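Local atomic coordinates of nucleoporin nup120 (PDB entry 4GQ2), a protein that is a structural component of the nuclear pore complex, whose nucleoporins can also dock transiently associated transport factors. Residues Y547-F552 with D683-K688. Sequence-based numbering, arbitrary orientation.
Sequences YLIESF and DSILKK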
loop_
_atom_site.group_PDB
_atom_site.type_symbol
_atom_site.label_atom_id
_atom_site.label_comp_id
_atom_site.label_asym_id
_atom_site.label_seq_id
_atom_site.Cartn_x
_atom_site.Cartn_y
_atom_site.Cartn_z
ATOM N N TYR A 547 -9.147 -17.224 11.463
ATOM C CA TYR A 547 -8.016 -18.143 11.488
ATOM C C TYR A 547 -7.502 -18.143 12.916
ATOM O O TYR A 547 -7.791 -17.209 13.678
ATOM C CB TYR A 547 -6.928 -17.727 10.494
ATOM C CG TYR A 547 -7.430 -17.566 9.070
ATOM C CD1 TYR A 547 -8.111 -16.412 8.678
ATOM C CD2 TYR A 547 -7.228 -18.564 8.115
ATOM C CE1 TYR A 547 -8.580 -16.255 7.384
ATOM C CE2 TYR A 547 -7.695 -18.415 6.811
ATOM C CZ TYR A 547 -8.370 -17.253 6.453
ATOM O OH TYR A 547 -8.851 -17.080 5.168
ATOM N N LEU A 548 -6.771 -19.195 13.285
ATOM C CA LEU A 548 -6.185 -19.319 14.624
ATOM C C LEU A 548 -5.489 -18.052 15.097
ATOM O O LEU A 548 -5.643 -17.637 16.252
ATOM C CB LEU A 548 -5.185 -20.473 14.673
ATOM C CG LEU A 548 -5.659 -21.839 15.155
ATOM C CD1 LEU A 548 -4.474 -22.790 15.197
ATOM C CD2 LEU A 548 -6.323 -21.741 16.521
ATOM N N ILE A 549 -4.729 -17.442 14.192
ATOM C CA ILE A 549 -3.966 -16.239 14.501
ATOM C C ILE A 549 -4.879 -15.121 15.030
ATOM O O ILE A 549 -4.516 -14.411 15.971
ATOM C CB ILE A 549 -3.088 -15.798 13.293
ATOM C CG1 ILE A 549 -2.076 -14.727 13.708
ATOM C CG2 ILE A 549 -3.942 -15.349 12.116
ATOM C CD1 ILE A 549 -1.090 -15.202 14.751
ATOM N N GLU A 550 -6.073 -15.007 14.449
ATOM C CA GLU A 550 -7.065 -14.018 14.877
ATOM C C GLU A 550 -7.546 -14.260 16.309
ATOM O O GLU A 550 -7.484 -13.347 17.131
ATOM C CB GLU A 550 -8.236 -13.956 13.894
ATOM C CG GLU A 550 -7.787 -13.712 12.461
ATOM C CD GLU A 550 -8.925 -13.365 11.530
ATOM O OE1 GLU A 550 -9.332 -14.248 10.753
ATOM O OE2 GLU A 550 -9.405 -12.210 11.572
ATOM N N SER A 551 -7.994 -15.484 16.603
ATOM C CA SER A 551 -8.352 -15.897 17.976
ATOM C C SER A 551 -7.260 -15.569 19.005
ATOM O O SER A 551 -7.553 -15.107 20.107
ATOM C CB SER A 551 -8.650 -17.399 18.033
ATOM O OG SER A 551 -9.497 -17.806 16.973
ATOM N N PHE A 552 -6.005 -15.800 18.634
ATOM C CA PHE A 552 -4.873 -15.550 19.530
ATOM C C PHE A 552 -4.509 -14.073 19.685
ATOM O O PHE A 552 -3.796 -13.705 20.618
ATOM C CB PHE A 552 -3.647 -16.354 19.092
ATOM C CG PHE A 552 -3.724 -17.808 19.450
ATOM C CD1 PHE A 552 -4.289 -18.723 18.574
ATOM C CD2 PHE A 552 -3.242 -18.262 20.671
ATOM C CE1 PHE A 552 -4.366 -20.062 18.901
ATOM C CE2 PHE A 552 -3.316 -19.603 21.006
ATOM C CZ PHE A 552 -3.879 -20.503 20.116
ATOM N N ASP A 683 -3.855 -8.602 4.370
ATOM C CA ASP A 683 -3.337 -7.458 5.115
ATOM C C ASP A 683 -3.734 -7.592 6.586
ATOM O O ASP A 683 -2.915 -7.416 7.492
ATOM C CB ASP A 683 -3.893 -6.157 4.519
ATOM C CG ASP A 683 -3.469 -4.926 5.295
ATOM O OD1 ASP A 683 -2.342 -4.446 5.082
ATOM O OD2 ASP A 683 -4.267 -4.432 6.117
ATOM N N SER A 684 -5.001 -7.930 6.804
ATOM C CA SER A 684 -5.556 -8.065 8.141
ATOM C C SER A 684 -4.951 -9.258 8.906
ATOM O O SER A 684 -4.647 -9.153 10.087
ATOM C CB SER A 684 -7.080 -8.157 8.048
ATOM O OG SER A 684 -7.635 -8.456 9.304
ATOM N N ILE A 685 -4.765 -10.384 8.225
ATOM C CA ILE A 685 -4.127 -11.556 8.832
ATOM C C ILE A 685 -2.639 -11.309 9.113
ATOM O O ILE A 685 -2.145 -11.612 10.205
ATOM C CB ILE A 685 -4.305 -12.832 7.967
ATOM C CG1 ILE A 685 -5.788 -13.153 7.737
ATOM C CG2 ILE A 685 -3.607 -14.025 8.607
ATOM C CD1 ILE A 685 -6.651 -13.006 8.966
ATOM N N LEU A 686 -1.940 -10.742 8.133
ATOM C CA LEU A 686 -0.500 -10.480 8.245
ATOM C C LEU A 686 -0.111 -9.534 9.375
ATOM O O LEU A 686 0.967 -9.675 9.936
ATOM C CB LEU A 686 0.079 -9.987 6.917
ATOM C CG LEU A 686 0.081 -10.980 5.749
ATOM C CD1 LEU A 686 0.428 -10.265 4.468
ATOM C CD2 LEU A 686 1.033 -12.142 5.963
ATOM N N LYS A 687 -0.994 -8.643 9.726
ATOM C CA LYS A 687 -0.744 -7.754 10.810
ATOM C C LYS A 687 -0.756 -8.458 12.128
ATOM O O LYS A 687 0.009 -8.173 12.976
ATOM C CB LYS A 687 -1.778 -6.670 10.839
ATOM C CG LYS A 687 -1.396 -5.439 10.097
ATOM C CD LYS A 687 -2.631 -4.638 9.829
ATOM C CE LYS A 687 -2.293 -3.201 9.583
ATOM N NZ LYS A 687 -3.138 -2.659 8.504
ATOM N N LYS A 688 -1.661 -9.382 12.286
ATOM C CA LYS A 688 -1.736 -10.211 13.484
ATOM C C LYS A 688 -0.555 -11.179 13.544
ATOM O O LYS A 688 0.048 -11.357 14.593
ATOM C CB LYS A 688 -3.088 -10.917 13.583
ATOM C CG LYS A 688 -4.260 -9.948 13.503
ATOM C CD LYS A 688 -5.555 -10.545 14.030
ATOM C CE LYS A 688 -6.657 -9.498 14.136
ATOM N NZ LYS A 688 -7.314 -9.277 12.816
#
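Tyr547, at the N-cap position of helix 548-553, brings the ring atom CD1 to within 3.7 Å of CD1 at the tip of Ile685, the two side chains crossing at about a right angle. A broad ring suits this place, for it also touches His792, Val795 and Ile796 of helix 790-803. Ile549, two residues further on, sets CG2 against Ile685 CG2 at 3.8 Å. With CG1 anti to the backbone N (chi1 -168°), the other branch lies against Lys688, Ile549 CG1 resting 3.9 Å from Lys688 CB; two branches thus let one residue meet two successive turns. The short helix follows strand 539-544, the last strand of the propeller in the chain, and joins propeller to helices: the axes of 548-552 and 683-688, the latter part of the long helix 672-703, are inclined at 56°. Glu550 turns back toward its own helix start, where OE1 accepts the backbone N-H of Tyr547 at 3.1 Å and also pairs with Arg544. Its other oxygen, OE2, makes a long salt bridge of 3.8 Å to Lys688 NZ, whose flexible chain passes its CD 3.9 Å from Glu550 CA before bending at chi4 (82°). The Ile685 CD1 methyl packs 3.4 Å from Glu550 CD, again nearly at right angles. With an alanine here, Arg544 and Lys688 would probably lose this carboxylate, the Tyr547 N-H its acceptor and Ile685 CD1 some cover.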